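Local atomic coordinates of similarities with probable monooxygenase (Photorhabdus luminescens, PDB entry 4HB9), a protein that binds flavin-adenine dinucleotide and is probably a flavin-dependent monooxygenase of the aromatic ring hydroxylase-like type. Residues G141-F146 with D156-A161; W225-N230 with D241-W246; L297-M302 with N322-T327. All blocks are in the same frame, centred on the assembly; numbering follows the deposited sequence. Where two conformers were deposited one is given.

Contact 1 (G141-F146 with D156-A161). With FAD (flavin-adenine dinucleotide), chain B.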
loop_
_atom_site.group_PDB
_atom_site.type_symbol
_atom_site.label_atom_id
_atom_site.label_comp_id
_atom_site.label_asym_id
_atom_site.label_seq_id
_atom_site.Cartn_x
_atom_site.Cartn_y
_atom_site.Cartn_z
ATOM N N GLY A 141 26.324 -20.708 -9.224
ATOM C CA GLY A 141 25.734 -19.377 -9.092
ATOM C C GLY A 141 24.357 -19.419 -9.735
ATOM O O GLY A 141 24.083 -20.276 -10.583
ATOM N N GLY A 142 23.476 -18.513 -9.335
ATOM C CA GLY A 142 22.129 -18.470 -9.917
ATOM C C GLY A 142 21.085 -19.026 -8.972
ATOM O O GLY A 142 21.412 -19.721 -8.010
ATOM N N ILE A 143 19.824 -18.704 -9.250
ATOM C CA ILE A 143 18.720 -19.075 -8.378
ATOM C C ILE A 143 17.646 -19.753 -9.184
ATOM O O ILE A 143 17.234 -19.249 -10.232
ATOM C CB ILE A 143 18.113 -17.837 -7.719
ATOM C CG1 ILE A 143 19.184 -17.081 -6.934
ATOM C CG2 ILE A 143 16.956 -18.219 -6.808
ATOM C CD1 ILE A 143 18.811 -15.649 -6.666
ATOM N N LYS A 144 17.193 -20.895 -8.690
ATOM C CA LYS A 144 16.134 -21.650 -9.321
ATOM C C LYS A 144 14.853 -21.302 -8.569
ATOM O O LYS A 144 14.798 -21.460 -7.360
ATOM C CB LYS A 144 16.422 -23.165 -9.248
ATOM C CG LYS A 144 15.406 -24.008 -9.992
ATOM C CD LYS A 144 15.836 -25.462 -10.074
ATOM C CE LYS A 144 14.934 -26.238 -11.021
ATOM N NZ LYS A 144 15.158 -27.719 -10.979
ATOM N N ILE A 145 13.843 -20.830 -9.298
ATOM C CA ILE A 145 12.549 -20.489 -8.713
ATOM C C ILE A 145 11.542 -21.569 -9.051
ATOM O O ILE A 145 11.416 -21.934 -10.210
ATOM C CB ILE A 145 11.988 -19.159 -9.286
ATOM C CG1 ILE A 145 13.052 -18.055 -9.269
ATOM C CG2 ILE A 145 10.760 -18.731 -8.484
ATOM C CD1 ILE A 145 12.715 -16.889 -10.196
ATOM N N PHE A 146 10.805 -22.056 -8.050
ATOM C CA PHE A 146 9.746 -23.038 -8.268
ATOM C C PHE A 146 8.365 -22.421 -8.094
ATOM O O PHE A 146 8.118 -21.772 -7.093
ATOM C CB PHE A 146 9.868 -24.162 -7.238
ATOM C CG PHE A 146 11.160 -24.932 -7.332
ATOM C CD1 PHE A 146 11.214 -26.148 -7.992
ATOM C CD2 PHE A 146 12.321 -24.430 -6.782
ATOM C CE1 PHE A 146 12.401 -26.866 -8.076
ATOM C CE2 PHE A 146 13.518 -25.136 -6.871
ATOM C CZ PHE A 146 13.558 -26.362 -7.513
ATOM N N ASP A 156 19.414 -14.701 -12.001
ATOM C CA ASP A 156 20.666 -14.344 -11.329
ATOM C C ASP A 156 20.448 -13.550 -10.035
ATOM O O ASP A 156 21.297 -13.549 -9.154
ATOM C CB ASP A 156 21.549 -13.569 -12.308
ATOM C CG ASP A 156 21.809 -14.357 -13.580
ATOM O OD1 ASP A 156 22.279 -15.502 -13.474
ATOM O OD2 ASP A 156 21.478 -13.878 -14.667
ATOM N N VAL A 157 19.307 -12.857 -9.944
ATOM C CA VAL A 157 18.945 -12.067 -8.778
ATOM C C VAL A 157 17.458 -12.304 -8.566
ATOM O O VAL A 157 16.682 -12.307 -9.527
ATOM C CB VAL A 157 19.186 -10.564 -9.006
ATOM C CG1 VAL A 157 18.594 -9.715 -7.875
ATOM C CG2 VAL A 157 20.667 -10.265 -9.149
ATOM N N LEU A 158 17.051 -12.528 -7.325
ATOM C CA LEU A 158 15.634 -12.749 -7.029
ATOM C C LEU A 158 15.156 -11.643 -6.124
ATOM O O LEU A 158 15.729 -11.408 -5.060
ATOM C CB LEU A 158 15.401 -14.093 -6.341
ATOM C CG LEU A 158 13.959 -14.442 -5.950
ATOM C CD1 LEU A 158 13.058 -14.587 -7.166
ATOM C CD2 LEU A 158 13.945 -15.731 -5.133
ATOM N N VAL A 159 14.081 -10.972 -6.534
ATOM C CA VAL A 159 13.525 -9.920 -5.694
ATOM C C VAL A 159 12.114 -10.294 -5.270
ATOM O O VAL A 159 11.249 -10.503 -6.115
ATOM C CB VAL A 159 13.467 -8.561 -6.426
ATOM C CG1 VAL A 159 12.937 -7.505 -5.480
ATOM C CG2 VAL A 159 14.821 -8.166 -6.948
ATOM N N GLY A 160 11.897 -10.378 -3.958
ATOM C CA GLY A 160 10.577 -10.636 -3.408
ATOM C C GLY A 160 9.856 -9.310 -3.288
ATOM O O GLY A 160 10.171 -8.507 -2.413
ATOM N N ALA A 161 8.923 -9.074 -4.213
ATOM C CA ALA A 161 8.013 -7.919 -4.170
ATOM C C ALA A 161 6.588 -8.433 -4.016
ATOM O O ALA A 161 5.640 -7.935 -4.651
ATOM C CB ALA A 161 8.176 -7.086 -5.428
HETATM P PA FAD B . 1.402 -5.339 -3.521
HETATM O O1A FAD B . 1.134 -4.063 -4.275
HETATM O O2A FAD B . 0.461 -5.986 -2.563
HETATM O O5B FAD B . 1.872 -6.442 -4.581
HETATM C C5B FAD B . 2.186 -7.770 -4.204
HETATM C C4B FAD B . 2.017 -8.589 -5.468
HETATM O O4B FAD B . 2.598 -9.888 -5.256
HETATM C C3B FAD B . 0.545 -8.793 -5.877
HETATM O O3B FAD B . 0.352 -8.568 -7.274
HETATM C C2B FAD B . 0.307 -10.241 -5.496
HETATM O O2B FAD B . -0.686 -10.912 -6.250
HETATM C C1B FAD B . 1.693 -10.848 -5.754
HETATM N N9A FAD B . 1.985 -12.103 -5.059
HETATM C C8A FAD B . 1.772 -12.395 -3.748
HETATM N N7A FAD B . 2.240 -13.640 -3.443
HETATM C C5A FAD B . 2.750 -14.140 -4.589
HETATM C C6A FAD B . 3.388 -15.420 -4.956
HETATM N N6A FAD B . 3.509 -16.355 -3.986
HETATM N N1A FAD B . 3.777 -15.599 -6.235
HETATM C C2A FAD B . 3.638 -14.620 -7.158
HETATM N N3A FAD B . 3.069 -13.425 -6.902
HETATM C C4A FAD B . 2.612 -13.136 -5.639
HETATM N N1 FAD B . -0.149 3.309 0.406
HETATM C C2 FAD B . 0.217 4.600 0.236
HETATM O O2 FAD B . 1.447 4.929 0.102
HETATM N N3 FAD B . -0.718 5.567 0.196
HETATM C C4 FAD B . -2.028 5.366 0.368
HETATM O O4 FAD B . -2.833 6.335 0.324
HETATM C C4X FAD B . -2.499 3.998 0.600
HETATM N N5 FAD B . -3.818 3.697 0.769
HETATM C C5X FAD B . -4.192 2.416 0.988
HETATM C C6 FAD B . -5.530 2.096 1.189
HETATM C C7 FAD B . -5.940 0.779 1.407
HETATM C C7M FAD B . -7.401 0.430 1.625
HETATM C C8 FAD B . -4.936 -0.298 1.441
HETATM C C8M FAD B . -5.350 -1.737 1.664
HETATM C C9 FAD B . -3.595 0.015 1.241
HETATM C C9A FAD B . -3.171 1.324 1.015
HETATM N N10 FAD B . -1.807 1.635 0.816
HETATM C C10 FAD B . -1.437 2.960 0.614
HETATM C "C1'" FAD B . -0.744 0.611 0.879
HETATM C "C2'" FAD B . -0.351 0.067 -0.492
HETATM O "O2'" FAD B . -1.494 -0.328 -1.232
HETATM C "C3'" FAD B . 0.570 -1.135 -0.302
HETATM O "O3'" FAD B . 1.516 -0.828 0.721
HETATM C "C4'" FAD B . 1.318 -1.446 -1.590
HETATM O "O4'" FAD B . 0.435 -2.152 -2.442
HETATM C "C5'" FAD B . 2.550 -2.293 -1.356
HETATM O "O5'" FAD B . 3.150 -2.513 -2.616
HETATM P P FAD B . 3.846 -3.942 -2.871
HETATM O O1P FAD B . 4.287 -3.885 -4.314
HETATM O O2P FAD B . 4.842 -4.201 -1.771
HETATM O O3P FAD B . 2.740 -5.088 -2.671
#
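Ile143 and Leu158 meet at about a right angle. The terminal CD1 of Ile143 does the touching: it lies 3.8 Å from Leu158 CB and 3.6 Å from the backbone N of Leu158. Ile143 CG1 sits anti to the carbonyl carbon (chi1 -58°) and CD1 continues in an extended line (chi2 160°), which carries the methyl onto the backbone between Val157 and Leu158. Ile145 meets the CD1 branch of the same leucine. Its CD1 is 3.8 Å from Leu158 CD1, and the two side chains cross at a slant. Leu158 thus meets one isoleucine through CB and the other through a methyl. The touching side chains are all aliphatic and buried. Asp156 lies at the margin, where OD2 accepts a hydrogen bond from His3 N. Just past the strand, Ala161, a residue of the FAD pocket, brings its O to 3.5 Å from FAD C5B. The two strand axes pass 8.0 Å apart at 43°, a packing of one sheet on another. Strand 143-147 is the middle of a three-stranded antiparallel sheet, between 132-137 and 152-155. Strand 157-160 lies between 3-7 and 313-315 in the parallel Rossmann-like sheet.

Contact 2 (W225-N230 with D241-W246)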
loop_
_atom_site.group_PDB
_atom_site.type_symbol
_atom_site.label_atom_id
_atom_site.label_comp_id
_atom_site.label_asym_id
_atom_site.label_seq_id
_atom_site.Cartn_x
_atom_site.Cartn_y
_atom_site.Cartn_z
ATOM N N TRP A 225 -10.709 9.526 -1.456
ATOM C CA TRP A 225 -10.096 8.662 -2.449
ATOM C C TRP A 225 -10.713 8.921 -3.822
ATOM O O TRP A 225 -11.894 9.223 -3.943
ATOM C CB TRP A 225 -10.385 7.211 -2.154
ATOM C CG TRP A 225 -9.600 6.550 -1.062
ATOM C CD1 TRP A 225 -8.374 6.884 -0.586
ATOM C CD2 TRP A 225 -10.010 5.373 -0.344
ATOM N NE1 TRP A 225 -8.006 5.996 0.418
ATOM C CE2 TRP A 225 -8.998 5.068 0.579
ATOM C CE3 TRP A 225 -11.149 4.572 -0.378
ATOM C CZ2 TRP A 225 -9.097 3.985 1.453
ATOM C CZ3 TRP A 225 -11.226 3.479 0.472
ATOM C CH2 TRP A 225 -10.214 3.203 1.362
ATOM N N ARG A 226 -9.918 8.695 -4.850
ATOM C CA ARG A 226 -10.444 8.417 -6.165
ATOM C C ARG A 226 -10.533 6.902 -6.304
ATOM O O ARG A 226 -9.594 6.189 -5.977
ATOM C CB ARG A 226 -9.580 9.104 -7.212
ATOM C CG ARG A 226 -9.939 10.588 -7.191
ATOM C CD ARG A 226 -9.299 11.373 -8.255
ATOM N NE ARG A 226 -9.707 11.002 -9.605
ATOM C CZ ARG A 226 -10.744 11.516 -10.262
ATOM N NH1 ARG A 226 -11.574 12.367 -9.660
ATOM N NH2 ARG A 226 -10.963 11.150 -11.521
ATOM N N ALA A 227 -11.690 6.404 -6.701
ATOM C CA ALA A 227 -11.934 4.970 -6.708
ATOM C C ALA A 227 -13.054 4.604 -7.668
ATOM O O ALA A 227 -13.860 5.442 -8.014
ATOM C CB ALA A 227 -12.271 4.505 -5.299
ATOM N N PRO A 228 -13.118 3.347 -8.083
ATOM C CA PRO A 228 -14.173 2.940 -8.986
ATOM C C PRO A 228 -15.565 2.832 -8.322
ATOM O O PRO A 228 -15.703 2.350 -7.206
ATOM C CB PRO A 228 -13.691 1.601 -9.523
ATOM C CG PRO A 228 -12.656 1.115 -8.576
ATOM C CD PRO A 228 -12.174 2.262 -7.762
ATOM N N VAL A 229 -16.579 3.296 -9.036
ATOM C CA VAL A 229 -17.966 3.225 -8.585
ATOM C C VAL A 229 -18.368 1.759 -8.469
ATOM O O VAL A 229 -18.907 1.347 -7.460
ATOM C CB VAL A 229 -18.911 3.954 -9.558
ATOM C CG1 VAL A 229 -20.384 3.711 -9.206
ATOM C CG2 VAL A 229 -18.602 5.428 -9.563
ATOM N N ASN A 230 -18.050 0.972 -9.498
ATOM C CA ASN A 230 -18.443 -0.435 -9.557
ATOM C C ASN A 230 -17.196 -1.277 -9.653
ATOM O O ASN A 230 -16.517 -1.231 -10.662
ATOM C CB ASN A 230 -19.349 -0.676 -10.769
ATOM C CG ASN A 230 -19.872 -2.111 -10.852
ATOM O OD1 ASN A 230 -19.437 -2.991 -10.110
ATOM N ND2 ASN A 230 -20.834 -2.341 -11.753
ATOM N N ASP A 241 -14.718 7.955 -9.454
ATOM C CA ASP A 241 -15.356 9.100 -8.804
ATOM C C ASP A 241 -14.656 9.381 -7.482
ATOM O O ASP A 241 -13.780 8.604 -7.038
ATOM C CB ASP A 241 -16.844 8.816 -8.589
ATOM C CG ASP A 241 -17.717 10.094 -8.499
ATOM O OD1 ASP A 241 -17.211 11.243 -8.538
ATOM O OD2 ASP A 241 -18.938 9.912 -8.336
ATOM N N ASN A 242 -15.035 10.502 -6.887
ATOM C CA ASN A 242 -14.593 10.904 -5.569
ATOM C C ASN A 242 -15.398 10.193 -4.488
ATOM O O ASN A 242 -16.642 10.107 -4.565
ATOM C CB ASN A 242 -14.749 12.428 -5.395
ATOM C CG ASN A 242 -14.026 13.224 -6.466
ATOM O OD1 ASN A 242 -14.649 13.945 -7.254
ATOM N ND2 ASN A 242 -12.722 13.111 -6.500
ATOM N N PHE A 243 -14.673 9.678 -3.491
ATOM C CA PHE A 243 -15.261 9.030 -2.342
ATOM C C PHE A 243 -14.708 9.689 -1.095
ATOM O O PHE A 243 -13.494 9.959 -1.027
ATOM C CB PHE A 243 -14.898 7.537 -2.310
ATOM C CG PHE A 243 -15.699 6.706 -3.265
ATOM C CD1 PHE A 243 -16.788 5.970 -2.826
ATOM C CD2 PHE A 243 -15.364 6.664 -4.610
ATOM C CE1 PHE A 243 -17.546 5.221 -3.701
ATOM C CE2 PHE A 243 -16.148 5.944 -5.504
ATOM C CZ PHE A 243 -17.220 5.198 -5.037
ATOM N N ILE A 244 -15.574 9.913 -0.104
ATOM C CA ILE A 244 -15.086 10.199 1.238
ATOM C C ILE A 244 -14.674 8.859 1.832
ATOM O O ILE A 244 -15.382 7.852 1.698
ATOM C CB ILE A 244 -16.133 10.920 2.120
ATOM C CG1 ILE A 244 -16.472 12.264 1.492
ATOM C CG2 ILE A 244 -15.611 11.099 3.542
ATOM C CD1 ILE A 244 -17.440 13.123 2.283
ATOM N N VAL A 245 -13.507 8.831 2.442
ATOM C CA VAL A 245 -13.076 7.660 3.147
ATOM C C VAL A 245 -13.078 8.006 4.613
ATOM O O VAL A 245 -12.604 9.076 5.005
ATOM C CB VAL A 245 -11.704 7.102 2.665
ATOM C CG1 VAL A 245 -10.621 8.164 2.519
ATOM C CG2 VAL A 245 -11.223 5.990 3.598
ATOM N N TRP A 246 -13.612 7.105 5.421
ATOM C CA TRP A 246 -13.515 7.241 6.888
ATOM C C TRP A 246 -12.835 6.028 7.501
ATOM O O TRP A 246 -12.962 4.885 7.009
ATOM C CB TRP A 246 -14.873 7.493 7.523
ATOM C CG TRP A 246 -15.928 6.480 7.219
ATOM C CD1 TRP A 246 -16.846 6.540 6.211
ATOM C CD2 TRP A 246 -16.160 5.233 7.892
ATOM N NE1 TRP A 246 -17.638 5.431 6.221
ATOM C CE2 TRP A 246 -17.250 4.606 7.239
ATOM C CE3 TRP A 246 -15.568 4.594 8.976
ATOM C CZ2 TRP A 246 -17.760 3.393 7.647
ATOM C CZ3 TRP A 246 -16.058 3.371 9.367
ATOM C CH2 TRP A 246 -17.144 2.775 8.704
HETATM O O HOH W 1 -10.665 14.646 -7.288
#
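Trp225 and Phe243 form a hydrogen-bonded antiparallel pair, with Trp225 N to Phe243 O and Phe243 N to Trp225 O both at 2.9 Å. Ala227 and Asp241 form the next such pair. There Asp241 N reaches Ala227 O at 3.0 Å. Arg226 and Asn242 make the non-hydrogen-bonded pair between them.

The main apolar contact is a CH-pi interaction. Val245 CG2 stands 3.7 Å from the centroid of the Trp225 six-membered ring, over its face and 14° off the normal. CG2 is anti to the backbone N and covers this ring, while CG1, in the crowded position between backbone N and carbonyl carbon (chi1 47°), lies over the pyrrole side. Ala227 CB touches Phe243 CD2 at 3.8 Å, and Ala227 O lies at the edge of that ring.

Between the polar side chains of Arg226 and Asn242 the link is indirect. Arg226 NH1 and Asn242 ND2 are both donors and do not bond each other. One water accepts from Asn242 ND2 at 2.7 Å and, weakly, from Arg226 NH1. Asp241 OD2 forms a salt bridge with Arg191.

The two strands, 218-228 and 240-251, form a beta hairpin within the mixed sheet. Strand 179-191 pairs with 240-251 on the side away from 218-228. Trp225 also touches FAD. Helix 280-287 packs against Ile244 and Trp246.

Contact 3 (L297-M302 with N322-T327). With FAD (flavin-adenine dinucleotide), chain B.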
loop_
_atom_site.group_PDB
_atom_site.type_symbol
_atom_site.label_atom_id
_atom_site.label_comp_id
_atom_site.label_asym_id
_atom_site.label_seq_id
_atom_site.Cartn_x
_atom_site.Cartn_y
_atom_site.Cartn_z
ATOM N N LEU A 297 -9.747 -4.305 10.029
ATOM C CA LEU A 297 -8.331 -4.680 9.986
ATOM C C LEU A 297 -7.719 -4.620 11.371
ATOM O O LEU A 297 -7.904 -3.636 12.091
ATOM C CB LEU A 297 -7.530 -3.707 9.116
ATOM C CG LEU A 297 -7.765 -3.604 7.618
ATOM C CD1 LEU A 297 -6.812 -2.547 7.075
ATOM C CD2 LEU A 297 -7.520 -4.954 6.941
ATOM N N HIS A 298 -6.973 -5.654 11.730
ATOM C CA HIS A 298 -6.179 -5.645 12.965
ATOM C C HIS A 298 -4.770 -5.191 12.608
ATOM O O HIS A 298 -4.173 -5.708 11.670
ATOM C CB HIS A 298 -6.153 -7.042 13.612
ATOM C CG HIS A 298 -7.488 -7.503 14.087
ATOM N ND1 HIS A 298 -8.262 -6.764 14.953
ATOM C CD2 HIS A 298 -8.195 -8.628 13.811
ATOM C CE1 HIS A 298 -9.387 -7.413 15.190
ATOM N NE2 HIS A 298 -9.365 -8.550 14.515
ATOM N N LEU A 299 -4.245 -4.186 13.309
ATOM C CA LEU A 299 -2.952 -3.648 12.939
ATOM C C LEU A 299 -1.861 -4.509 13.525
ATOM O O LEU A 299 -1.894 -4.851 14.714
ATOM C CB LEU A 299 -2.762 -2.207 13.391
ATOM C CG LEU A 299 -3.802 -1.216 12.866
ATOM C CD1 LEU A 299 -3.361 0.186 13.253
ATOM C CD2 LEU A 299 -3.990 -1.316 11.357
ATOM N N ARG A 300 -0.919 -4.865 12.663
ATOM C CA ARG A 300 0.255 -5.625 13.040
ATOM C C ARG A 300 1.484 -4.818 12.655
ATOM O O ARG A 300 1.415 -3.941 11.782
ATOM C CB ARG A 300 0.214 -7.009 12.397
ATOM C CG ARG A 300 -0.940 -7.829 12.954
ATOM C CD ARG A 300 -1.077 -9.206 12.339
ATOM N NE ARG A 300 -2.306 -9.878 12.790
ATOM C CZ ARG A 300 -3.498 -9.829 12.183
ATOM N NH1 ARG A 300 -3.681 -9.136 11.060
ATOM N NH2 ARG A 300 -4.526 -10.492 12.710
ATOM N N SER A 301 2.585 -5.039 13.363
ATOM C CA SER A 301 3.815 -4.308 13.067
ATOM C C SER A 301 4.977 -5.278 13.214
ATOM O O SER A 301 4.761 -6.466 13.399
ATOM C CB SER A 301 3.957 -3.107 14.003
ATOM O OG SER A 301 5.029 -2.259 13.650
HETATM N N MSE A 302 6.202 -4.776 13.154
HETATM C CA MSE A 302 7.358 -5.662 13.278
HETATM C C MSE A 302 8.421 -4.980 14.068
HETATM O O MSE A 302 8.461 -3.751 14.161
HETATM C CB MSE A 302 7.887 -6.110 11.920
HETATM C CG MSE A 302 8.475 -4.955 11.127
HETATM SE SE MSE A 302 9.144 -5.684 9.432
HETATM C CE MSE A 302 7.626 -4.978 8.411
ATOM N N ASN A 322 5.743 -3.831 5.695
ATOM C CA ASN A 322 4.385 -3.699 6.246
ATOM C C ASN A 322 3.757 -5.035 6.418
ATOM O O ASN A 322 3.424 -5.680 5.434
ATOM C CB ASN A 322 3.476 -2.884 5.314
ATOM C CG ASN A 322 3.419 -1.419 5.674
ATOM O OD1 ASN A 322 3.294 -1.065 6.840
ATOM N ND2 ASN A 322 3.505 -0.551 4.665
HETATM N N MSE A 323 3.578 -5.435 7.671
HETATM C CA MSE A 323 2.905 -6.692 8.012
HETATM C C MSE A 323 1.401 -6.577 7.866
HETATM O O MSE A 323 0.717 -7.599 7.768
HETATM C CB MSE A 323 3.283 -7.127 9.438
HETATM C CG MSE A 323 4.756 -7.529 9.530
HETATM SE SE MSE A 323 5.271 -9.009 8.308
HETATM C CE MSE A 323 3.594 -10.042 8.237
ATOM N N THR A 324 0.882 -5.343 7.865
ATOM C CA THR A 324 -0.529 -5.071 7.549
ATOM C C THR A 324 -0.629 -4.265 6.235
ATOM O O THR A 324 -0.060 -3.169 6.131
ATOM C CB THR A 324 -1.254 -4.261 8.671
ATOM O OG1 THR A 324 -0.779 -4.641 9.965
ATOM C CG2 THR A 324 -2.777 -4.478 8.615
ATOM N N PRO A 325 -1.337 -4.804 5.222
ATOM C CA PRO A 325 -1.690 -3.930 4.090
ATOM C C PRO A 325 -2.771 -2.939 4.541
ATOM O O PRO A 325 -3.923 -3.334 4.728
ATOM C CB PRO A 325 -2.214 -4.907 3.029
ATOM C CG PRO A 325 -2.652 -6.121 3.789
ATOM C CD PRO A 325 -1.831 -6.186 5.048
HETATM N N MSE A 326 -2.391 -1.673 4.729
HETATM C CA MSE A 326 -3.196 -0.727 5.516
HETATM C C MSE A 326 -3.164 0.703 5.041
HETATM O O MSE A 326 -2.529 1.024 4.035
HETATM C CB MSE A 326 -2.614 -0.778 6.933
HETATM C CG MSE A 326 -1.200 -0.191 7.017
HETATM SE SE MSE A 326 -0.634 -0.023 8.899
HETATM C CE MSE A 326 0.957 1.099 8.598
ATOM N N THR A 327 -3.862 1.569 5.786
ATOM C CA THR A 327 -3.753 3.023 5.632
ATOM C C THR A 327 -2.349 3.369 6.025
ATOM O O THR A 327 -1.888 2.976 7.107
ATOM C CB THR A 327 -4.589 3.824 6.662
ATOM O OG1 THR A 327 -5.961 3.391 6.648
ATOM C CG2 THR A 327 -4.500 5.353 6.383
HETATM P PA FAD B . 1.402 -5.339 -3.521
HETATM O O1A FAD B . 1.134 -4.063 -4.275
HETATM O O2A FAD B . 0.461 -5.986 -2.563
HETATM O O5B FAD B . 1.872 -6.442 -4.581
HETATM C C5B FAD B . 2.186 -7.770 -4.204
HETATM C C4B FAD B . 2.017 -8.589 -5.468
HETATM O O4B FAD B . 2.598 -9.888 -5.256
HETATM C C3B FAD B . 0.545 -8.793 -5.877
HETATM O O3B FAD B . 0.352 -8.568 -7.274
HETATM C C2B FAD B . 0.307 -10.241 -5.496
HETATM O O2B FAD B . -0.686 -10.912 -6.250
HETATM C C1B FAD B . 1.693 -10.848 -5.754
HETATM N N9A FAD B . 1.985 -12.103 -5.059
HETATM C C8A FAD B . 1.772 -12.395 -3.748
HETATM N N7A FAD B . 2.240 -13.640 -3.443
HETATM C C5A FAD B . 2.750 -14.140 -4.589
HETATM C C6A FAD B . 3.388 -15.420 -4.956
HETATM N N6A FAD B . 3.509 -16.355 -3.986
HETATM N N1A FAD B . 3.777 -15.599 -6.235
HETATM C C2A FAD B . 3.638 -14.620 -7.158
HETATM N N3A FAD B . 3.069 -13.425 -6.902
HETATM C C4A FAD B . 2.612 -13.136 -5.639
HETATM N N1 FAD B . -0.149 3.309 0.406
HETATM C C2 FAD B . 0.217 4.600 0.236
HETATM O O2 FAD B . 1.447 4.929 0.102
HETATM N N3 FAD B . -0.718 5.567 0.196
HETATM C C4 FAD B . -2.028 5.366 0.368
HETATM O O4 FAD B . -2.833 6.335 0.324
HETATM C C4X FAD B . -2.499 3.998 0.600
HETATM N N5 FAD B . -3.818 3.697 0.769
HETATM C C5X FAD B . -4.192 2.416 0.988
HETATM C C6 FAD B . -5.530 2.096 1.189
HETATM C C7 FAD B . -5.940 0.779 1.407
HETATM C C7M FAD B . -7.401 0.430 1.625
HETATM C C8 FAD B . -4.936 -0.298 1.441
HETATM C C8M FAD B . -5.350 -1.737 1.664
HETATM C C9 FAD B . -3.595 0.015 1.241
HETATM C C9A FAD B . -3.171 1.324 1.015
HETATM N N10 FAD B . -1.807 1.635 0.816
HETATM C C10 FAD B . -1.437 2.960 0.614
HETATM C "C1'" FAD B . -0.744 0.611 0.879
HETATM C "C2'" FAD B . -0.351 0.067 -0.492
HETATM O "O2'" FAD B . -1.494 -0.328 -1.232
HETATM C "C3'" FAD B . 0.570 -1.135 -0.302
HETATM O "O3'" FAD B . 1.516 -0.828 0.721
HETATM C "C4'" FAD B . 1.318 -1.446 -1.590
HETATM O "O4'" FAD B . 0.435 -2.152 -2.442
HETATM C "C5'" FAD B . 2.550 -2.293 -1.356
HETATM O "O5'" FAD B . 3.150 -2.513 -2.616
HETATM P P FAD B . 3.846 -3.942 -2.871
HETATM O O1P FAD B . 4.287 -3.885 -4.314
HETATM O O2P FAD B . 4.842 -4.201 -1.771
HETATM O O3P FAD B . 2.740 -5.088 -2.671
#
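Thr324 turns OG1 anti to its carbonyl carbon (chi1 -35°), and this aims the hydroxyl at the backbone of Arg300. Arg300 N donates to Thr324 OG1 at 2.7 Å, with an angle of 158° at the hydrogen. Thr324 CG2 points the other way along the strand and rests 3.6 Å from His298 O. One threonine therefore touches the strand at two points.

Met302 and Met323 are both selenomethionines. Met302 is modelled in two conformers. In one of them its side chain crosses that of Met323 at about a right angle, and its CE approaches Met323 CG. At the other end of the contact, Leu297 CD1 packs against Pro325 O at 3.8 Å.

The loop carries the contact to the cofactor. Met326 O lies 3.1 Å from FAD C9A, and Pro325 O is near the C8M methyl of the isoalloxazine. Asn322 ND2 is hydrogen-bonded to Asp318, itself a FAD-binding residue.

Strand 295-301 is an edge strand of the mixed sheet and pairs with 179-191. Segment 322-327 lies in the loop between helix 318-321 and helix 330-349. Helix 355-386 packs on Leu299, Ser301 and Met326.

How the contacts relate
Contact 1 is the most buried of the three, while contacts 2 and 3 are only partly buried. Contacts 2 and 3 involve the same mixed sheet: contact 2 is a hairpin within it, and contact 3 sets a loop against its edge strand. Contact 1 instead brings two other sheets together. The chemistry follows these places. Contact 1 is held by aliphatic packing, contact 2 mainly by paired backbone bonds, and contact 3 by a backbone-to-threonine bond beside selenomethionine packing. Contacts 1 and 2 lie on opposite sides of the chain's centre, their centres about 38 Å apart. All three reach FAD: contact 1 near the adenosine ribose, contact 2 through Trp225, contact 3 at the flavin ring.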